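Local coordinates for protein UL144 (Macacine herpesvirus 1, PDB 6NYP) that is a viral member of the TNF receptor superfamily that probably binds the inhibitory receptor BTLA, as human cytomegalovirus UL144 does, at residues Q13-C18 / T32-T37; G42-G47 / T70-C75. One frame throughout, in Å; residues are numbered along the deposited sequence.

Contact 1 of 2, residues Q13-C18 / T32-T37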
ATOM      1  N   GLN F  13     -10.303  -4.879 -12.701  1.00 92.95           N
ATOM      2  CA  GLN F  13      -9.420  -3.718 -12.418  1.00 89.14           C
ATOM      3  C   GLN F  13      -8.142  -4.213 -11.728  1.00 87.26           C
ATOM      4  O   GLN F  13      -8.243  -5.054 -10.796  1.00 80.90           O
ATOM      5  CB  GLN F  13     -10.173  -2.706 -11.551  1.00 88.70           C
ATOM      6  CG  GLN F  13      -9.502  -1.344 -11.389  1.00 91.14           C
ATOM      7  CD  GLN F  13      -9.409  -0.536 -12.663  1.00 96.31           C
ATOM      8  OE1 GLN F  13     -10.414  -0.176 -13.275  1.00 97.18           O
ATOM      9  NE2 GLN F  13      -8.189  -0.190 -13.045  1.00 94.29           N
ATOM     10  N   CYS F  14      -6.994  -3.702 -12.182  1.00 83.44           N
ATOM     11  CA  CYS F  14      -5.649  -3.991 -11.626  1.00 81.15           C
ATOM     12  C   CYS F  14      -5.345  -2.973 -10.519  1.00 81.57           C
ATOM     13  O   CYS F  14      -5.328  -1.758 -10.814  1.00 73.95           O
ATOM     14  CB  CYS F  14      -4.595  -3.958 -12.726  1.00 84.05           C
ATOM     15  SG  CYS F  14      -4.705  -5.357 -13.873  1.00 89.02           S
ATOM     16  N   CYS F  15      -5.131  -3.460  -9.291  1.00 77.58           N
ATOM     17  CA  CYS F  15      -5.075  -2.631  -8.059  1.00 73.66           C
ATOM     18  C   CYS F  15      -3.848  -2.971  -7.223  1.00 70.56           C
ATOM     19  O   CYS F  15      -3.357  -4.097  -7.246  1.00 73.04           O
ATOM     20  CB  CYS F  15      -6.331  -2.815  -7.218  1.00 74.16           C
ATOM     21  SG  CYS F  15      -7.822  -2.203  -8.036  1.00 76.76           S
ATOM     22  N   PRO F  16      -3.326  -1.989  -6.456  1.00 68.14           N
ATOM     23  CA  PRO F  16      -2.341  -2.270  -5.414  1.00 68.77           C
ATOM     24  C   PRO F  16      -2.879  -3.288  -4.412  1.00 67.97           C
ATOM     25  O   PRO F  16      -4.050  -3.238  -4.046  1.00 66.90           O
ATOM     26  CB  PRO F  16      -2.135  -0.921  -4.712  1.00 68.23           C
ATOM     27  CG  PRO F  16      -2.572   0.113  -5.732  1.00 68.29           C
ATOM     28  CD  PRO F  16      -3.645  -0.558  -6.563  1.00 69.08           C
ATOM     29  N   PRO F  17      -2.049  -4.234  -3.926  1.00 70.86           N
ATOM     30  CA  PRO F  17      -2.498  -5.188  -2.918  1.00 71.87           C
ATOM     31  C   PRO F  17      -2.596  -4.536  -1.532  1.00 70.28           C
ATOM     32  O   PRO F  17      -2.170  -3.399  -1.384  1.00 65.54           O
ATOM     33  CB  PRO F  17      -1.418  -6.273  -2.986  1.00 73.26           C
ATOM     34  CG  PRO F  17      -0.166  -5.527  -3.387  1.00 75.31           C
ATOM     35  CD  PRO F  17      -0.649  -4.439  -4.322  1.00 73.43           C
ATOM     36  N   CYS F  18      -3.149  -5.271  -0.564  1.00 73.18           N
ATOM     37  CA  CYS F  18      -3.146  -4.908   0.878  1.00 75.34           C
ATOM     38  C   CYS F  18      -1.941  -5.565   1.562  1.00 74.83           C
ATOM     39  O   CYS F  18      -1.458  -6.604   1.056  1.00 70.12           O
ATOM     40  CB  CYS F  18      -4.444  -5.349   1.545  1.00 78.11           C
ATOM     41  SG  CYS F  18      -5.913  -4.453   0.975  1.00 79.90           S
ATOM     42  N   THR F  32      -7.576   6.037  -8.533  1.00 63.56           N
ATOM     43  CA  THR F  32      -7.717   6.035  -7.049  1.00 65.07           C
ATOM     44  C   THR F  32      -7.091   4.790  -6.416  1.00 64.23           C
ATOM     45  O   THR F  32      -6.874   3.788  -7.117  1.00 66.81           O
ATOM     46  CB  THR F  32      -9.182   6.113  -6.605  1.00 65.36           C
ATOM     47  OG1 THR F  32      -9.876   4.993  -7.157  1.00 65.80           O
ATOM     48  CG2 THR F  32      -9.831   7.420  -7.004  1.00 64.54           C
ATOM     49  N   SER F  33      -6.854   4.889  -5.110  1.00 64.19           N
ATOM     50  CA  SER F  33      -6.196   3.888  -4.232  1.00 62.93           C
ATOM     51  C   SER F  33      -7.152   2.749  -3.865  1.00 62.71           C
ATOM     52  O   SER F  33      -8.375   2.937  -3.960  1.00 64.95           O
ATOM     53  CB  SER F  33      -5.696   4.582  -2.997  1.00 61.12           C
ATOM     54  OG  SER F  33      -6.553   5.667  -2.667  1.00 59.52           O
ATOM     55  N   THR F  34      -6.585   1.620  -3.444  1.00 60.29           N
ATOM     56  CA  THR F  34      -7.276   0.508  -2.743  1.00 60.45           C
ATOM     57  C   THR F  34      -7.398   0.884  -1.263  1.00 60.16           C
ATOM     58  O   THR F  34      -6.434   1.467  -0.746  1.00 64.43           O
ATOM     59  CB  THR F  34      -6.453  -0.784  -2.831  1.00 57.77           C
ATOM     60  OG1 THR F  34      -6.005  -0.988  -4.174  1.00 55.41           O
ATOM     61  CG2 THR F  34      -7.210  -2.001  -2.349  1.00 61.42           C
ATOM     62  N   THR F  35      -8.530   0.594  -0.622  1.00 63.05           N
ATOM     63  CA  THR F  35      -8.728   0.769   0.844  1.00 66.41           C
ATOM     64  C   THR F  35      -8.634  -0.613   1.500  1.00 71.14           C
ATOM     65  O   THR F  35      -9.314  -1.554   1.014  1.00 69.84           O
ATOM     66  CB  THR F  35     -10.049   1.485   1.159  1.00 68.14           C
ATOM     67  OG1 THR F  35     -10.128   2.669   0.366  1.00 76.80           O
ATOM     68  CG2 THR F  35     -10.192   1.856   2.614  1.00 67.21           C
ATOM     69  N   CYS F  36      -7.779  -0.742   2.517  1.00 73.82           N
ATOM     70  CA  CYS F  36      -7.549  -1.990   3.292  1.00 74.78           C
ATOM     71  C   CYS F  36      -7.918  -1.748   4.756  1.00 74.00           C
ATOM     72  O   CYS F  36      -7.690  -0.621   5.234  1.00 75.00           O
ATOM     73  CB  CYS F  36      -6.096  -2.431   3.197  1.00 77.77           C
ATOM     74  SG  CYS F  36      -5.522  -2.511   1.485  1.00 80.39           S
ATOM     75  N   THR F  37      -8.488  -2.748   5.427  1.00 71.77           N
ATOM     76  CA  THR F  37      -8.822  -2.683   6.875  1.00 73.15           C
ATOM     77  C   THR F  37      -8.178  -3.877   7.590  1.00 69.08           C
ATOM     78  O   THR F  37      -8.153  -4.980   7.003  1.00 62.64           O
ATOM     79  CB  THR F  37     -10.337  -2.567   7.103  1.00 77.88           C
ATOM     80  OG1 THR F  37     -10.829  -1.462   6.344  1.00 79.34           O
ATOM     81  CG2 THR F  37     -10.699  -2.354   8.557  1.00 81.49           C
TER
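The hydroxyl OG1 of T34 donates to the backbone O of P16, with the two oxygens 3.0 Å apart. The donor lies in the plane of the P16 carbonyl, on a lone pair of its O, at a C=O...donor angle of 130°. T34 OG1 sits beside its own backbone N, anti to the carbonyl carbon (chi1 -47°), which turns it to the proline. The same oxygen lies 3.4 Å from P16 CD and 3.6 Å from C15 CB. The P16 ring and the T34 side chain run antiparallel alongside one another. T34 CG2 follows more loosely, 3.8 Å from P16 O.

Further along, C18 and C36 close a disulfide, SG to SG 2.0 Å. Its chi3 is -86°, left-handed. Both sulfurs stand beside their backbone N, and the CB atoms of C18 and C36 are 3.7 Å apart. C15 SG turns elsewhere, to a disulfide with C28, and C14 is bridged to C3. The pattern 1-2, 3-5, 4-6 is that of a TNF receptor cysteine-rich domain. Strand 34-38 pairs with strand 22-26, and T34 to T37 also form an antiparallel ladder with a strand of another protein's chain. One covalent bridge and one hydroxyl bond thus hold the 13-18 segment, which lacks a backbone ladder to 32-37, against the strand that the other protein's chain extends.

Contact 2 of 2, residues G42-G47 / T70-C75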
ATOM      1  N   GLY F  42      -7.323 -12.888  16.312  1.00 87.16           N
ATOM      2  CA  GLY F  42      -8.097 -14.143  16.352  1.00 89.43           C
ATOM      3  C   GLY F  42      -8.777 -14.442  15.025  1.00 93.28           C
ATOM      4  O   GLY F  42      -9.605 -15.390  14.982  1.00 93.68           O
ATOM      5  N   THR F  43      -8.470 -13.655  13.987  1.00 96.37           N
ATOM      6  CA  THR F  43      -8.969 -13.826  12.596  1.00 91.29           C
ATOM      7  C   THR F  43      -7.775 -13.831  11.637  1.00 85.90           C
ATOM      8  O   THR F  43      -6.709 -13.309  12.013  1.00 87.14           O
ATOM      9  CB  THR F  43      -9.975 -12.732  12.213  1.00 93.89           C
ATOM     10  OG1 THR F  43      -9.269 -11.521  11.913  1.00 92.69           O
ATOM     11  CG2 THR F  43     -11.007 -12.496  13.295  1.00 95.69           C
ATOM     12  N   TYR F  44      -7.958 -14.411  10.451  1.00 82.64           N
ATOM     13  CA  TYR F  44      -6.949 -14.430   9.362  1.00 78.65           C
ATOM     14  C   TYR F  44      -7.618 -14.000   8.053  1.00 79.08           C
ATOM     15  O   TYR F  44      -8.811 -14.286   7.844  1.00 79.28           O
ATOM     16  CB  TYR F  44      -6.296 -15.811   9.258  1.00 78.25           C
ATOM     17  CG  TYR F  44      -7.180 -16.899   8.697  1.00 79.86           C
ATOM     18  CD1 TYR F  44      -7.983 -17.674   9.521  1.00 78.12           C
ATOM     19  CD2 TYR F  44      -7.200 -17.167   7.335  1.00 78.86           C
ATOM     20  CE1 TYR F  44      -8.795 -18.674   9.006  1.00 77.67           C
ATOM     21  CE2 TYR F  44      -8.007 -18.161   6.804  1.00 81.70           C
ATOM     22  CZ  TYR F  44      -8.818 -18.909   7.640  1.00 81.47           C
ATOM     23  OH  TYR F  44      -9.605 -19.900   7.124  1.00 78.12           O
ATOM     24  N   VAL F  45      -6.849 -13.327   7.200  1.00 79.28           N
ATOM     25  CA  VAL F  45      -7.276 -12.888   5.841  1.00 77.70           C
ATOM     26  C   VAL F  45      -7.508 -14.152   5.007  1.00 77.73           C
ATOM     27  O   VAL F  45      -6.530 -14.854   4.708  1.00 74.77           O
ATOM     28  CB  VAL F  45      -6.245 -11.949   5.187  1.00 79.30           C
ATOM     29  CG1 VAL F  45      -6.677 -11.539   3.787  1.00 83.34           C
ATOM     30  CG2 VAL F  45      -5.973 -10.721   6.038  1.00 76.04           C
ATOM     31  N   SER F  46      -8.767 -14.412   4.649  1.00 86.03           N
ATOM     32  CA  SER F  46      -9.265 -15.674   4.041  1.00 96.08           C
ATOM     33  C   SER F  46      -9.248 -15.580   2.511  1.00 95.27           C
ATOM     34  O   SER F  46      -8.510 -16.349   1.878  1.00101.13           O
ATOM     35  CB  SER F  46     -10.636 -15.996   4.576  1.00103.40           C
ATOM     36  OG  SER F  46     -11.151 -17.184   3.990  1.00110.62           O
ATOM     37  N   GLY F  47     -10.035 -14.664   1.943  1.00 93.91           N
ATOM     38  CA  GLY F  47      -9.929 -14.256   0.530  1.00 93.58           C
ATOM     39  C   GLY F  47      -9.225 -12.917   0.435  1.00 88.76           C
ATOM     40  O   GLY F  47      -8.404 -12.618   1.317  1.00 91.58           O
ATOM     41  N   THR F  70      -2.457 -14.479   7.739  1.00 73.72           N
ATOM     42  CA  THR F  70      -2.715 -14.911   6.337  1.00 75.12           C
ATOM     43  C   THR F  70      -3.226 -16.356   6.263  1.00 75.40           C
ATOM     44  O   THR F  70      -3.896 -16.665   5.261  1.00 87.60           O
ATOM     45  CB  THR F  70      -1.463 -14.771   5.462  1.00 76.43           C
ATOM     46  OG1 THR F  70      -0.566 -15.812   5.846  1.00 74.05           O
ATOM     47  CG2 THR F  70      -0.799 -13.415   5.580  1.00 77.91           C
ATOM     48  N   GLN F  71      -2.898 -17.217   7.233  1.00 77.37           N
ATOM     49  CA  GLN F  71      -3.215 -18.674   7.170  1.00 82.24           C
ATOM     50  C   GLN F  71      -3.856 -19.152   8.481  1.00 83.80           C
ATOM     51  O   GLN F  71      -3.505 -18.615   9.560  1.00 75.66           O
ATOM     52  CB  GLN F  71      -1.983 -19.509   6.802  1.00 85.71           C
ATOM     53  CG  GLN F  71      -0.644 -18.880   7.165  1.00 91.62           C
ATOM     54  CD  GLN F  71       0.534 -19.558   6.507  1.00 95.60           C
ATOM     55  OE1 GLN F  71       0.409 -20.228   5.482  1.00 93.20           O
ATOM     56  NE2 GLN F  71       1.704 -19.375   7.100  1.00103.42           N
ATOM     57  N   ASN F  72      -4.769 -20.128   8.364  1.00 79.33           N
ATOM     58  CA  ASN F  72      -5.515 -20.771   9.480  1.00 83.50           C
ATOM     59  C   ASN F  72      -4.543 -21.633  10.299  1.00 85.34           C
ATOM     60  O   ASN F  72      -3.436 -21.908   9.787  1.00 86.08           O
ATOM     61  CB  ASN F  72      -6.674 -21.620   8.942  1.00 85.08           C
ATOM     62  CG  ASN F  72      -7.690 -22.007   9.997  1.00 83.43           C
ATOM     63  OD1 ASN F  72      -7.659 -21.502  11.120  1.00 83.70           O
ATOM     64  ND2 ASN F  72      -8.586 -22.915   9.648  1.00 79.44           N
ATOM     65  N   THR F  73      -4.936 -22.045  11.514  1.00 87.53           N
ATOM     66  CA  THR F  73      -4.202 -23.045  12.341  1.00 90.04           C
ATOM     67  C   THR F  73      -4.129 -24.369  11.570  1.00 85.89           C
ATOM     68  O   THR F  73      -5.037 -24.631  10.760  1.00 79.49           O
ATOM     69  CB  THR F  73      -4.853 -23.283  13.713  1.00 89.07           C
ATOM     70  OG1 THR F  73      -6.175 -23.776  13.498  1.00 97.88           O
ATOM     71  CG2 THR F  73      -4.932 -22.049  14.583  1.00 90.79           C
ATOM     72  N   VAL F  74      -3.076 -25.152  11.799  1.00 89.29           N
ATOM     73  CA  VAL F  74      -2.938 -26.540  11.269  1.00 96.46           C
ATOM     74  C   VAL F  74      -2.993 -27.487  12.466  1.00 98.26           C
ATOM     75  O   VAL F  74      -2.236 -27.247  13.429  1.00 89.62           O
ATOM     76  CB  VAL F  74      -1.644 -26.728  10.452  1.00 97.73           C
ATOM     77  CG1 VAL F  74      -1.573 -28.116   9.828  1.00 97.06           C
ATOM     78  CG2 VAL F  74      -1.488 -25.650   9.389  1.00 96.87           C
ATOM     79  N   CYS F  75      -3.876 -28.490  12.408  1.00105.28           N
ATOM     80  CA  CYS F  75      -4.090 -29.509  13.471  1.00110.15           C
ATOM     81  C   CYS F  75      -3.747 -30.902  12.934  1.00114.28           C
ATOM     82  O   CYS F  75      -3.957 -31.144  11.728  1.00115.77           O
ATOM     83  CB  CYS F  75      -5.528 -29.497  13.976  1.00108.25           C
ATOM     84  SG  CYS F  75      -6.166 -27.834  14.304  1.00108.33           S
TER
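Y44 lays its ring against the backbone and side chain of N72. Its CG stands between the backbone N and the carbonyl carbon (chi1 72°), and this carries the ring to the 70-75 segment. One ring face receives N72 N, 3.9 Å above the plane and over the centre. Q71 C lies over a face too. N72 CB makes a CH-pi contact, 4.0 Å from the Y44 ring centroid and 29° off the normal. The carboxamide lies alongside the CE1 side of the ring, with N72 CG 3.6 Å from Y44 CE1; ND2 comes near OH. The amide plane of N72 is only 14° from the ring plane, nearly parallel.

N72 places CG anti to its backbone N, and its polar end is held mainly from outside the segments. OD1 is hydrogen-bonded to T55 OG1, and ND2 is hydrogen-bonded elsewhere. T73 N adds a weak bond to N72 OD1, 2.8 Å. The Gly-Thr-Tyr run of 42-44 and the Asn-Thr-Val-Cys run of 72-75 are familiar sequence marks of TNF receptor cysteine-rich domains. The first begins a domain on a short hairpin with strand 51-53. The second ends it, with C75 in a disulfide to C57. The tyrosine therefore packs the start of the domain against its end.

At V45 the contact becomes one between main chains. Its CA is 5.0 Å from T70 CA, and its backbone is hydrogen-bonded to S69. The valine side chain packs on C39, while the side chain of T70 leaves its backbone away from the 42-47 segment and touches Q20.

Contacts 1 and 2 come in series along an elongated chain, and strand 34-38 of contact 1 is followed directly by strand 43-45 of contact 2. Their centres are 21 Å apart. Their nearest atoms are about 6 Å apart, so they do not touch. Each joins two parts of one cysteine-rich domain, the two domains being consecutive: contact 1 by a covalent bridge, contact 2 by packing. Contact 1 borders the other protein, and a sodium ion lies about 6 Å from the P16 side chain. Contact 2 meets no other protein chain of the assembly. There the side chain of Q71 is about 11 Å from a bound NAG, a sugar of a protein-linked glycan.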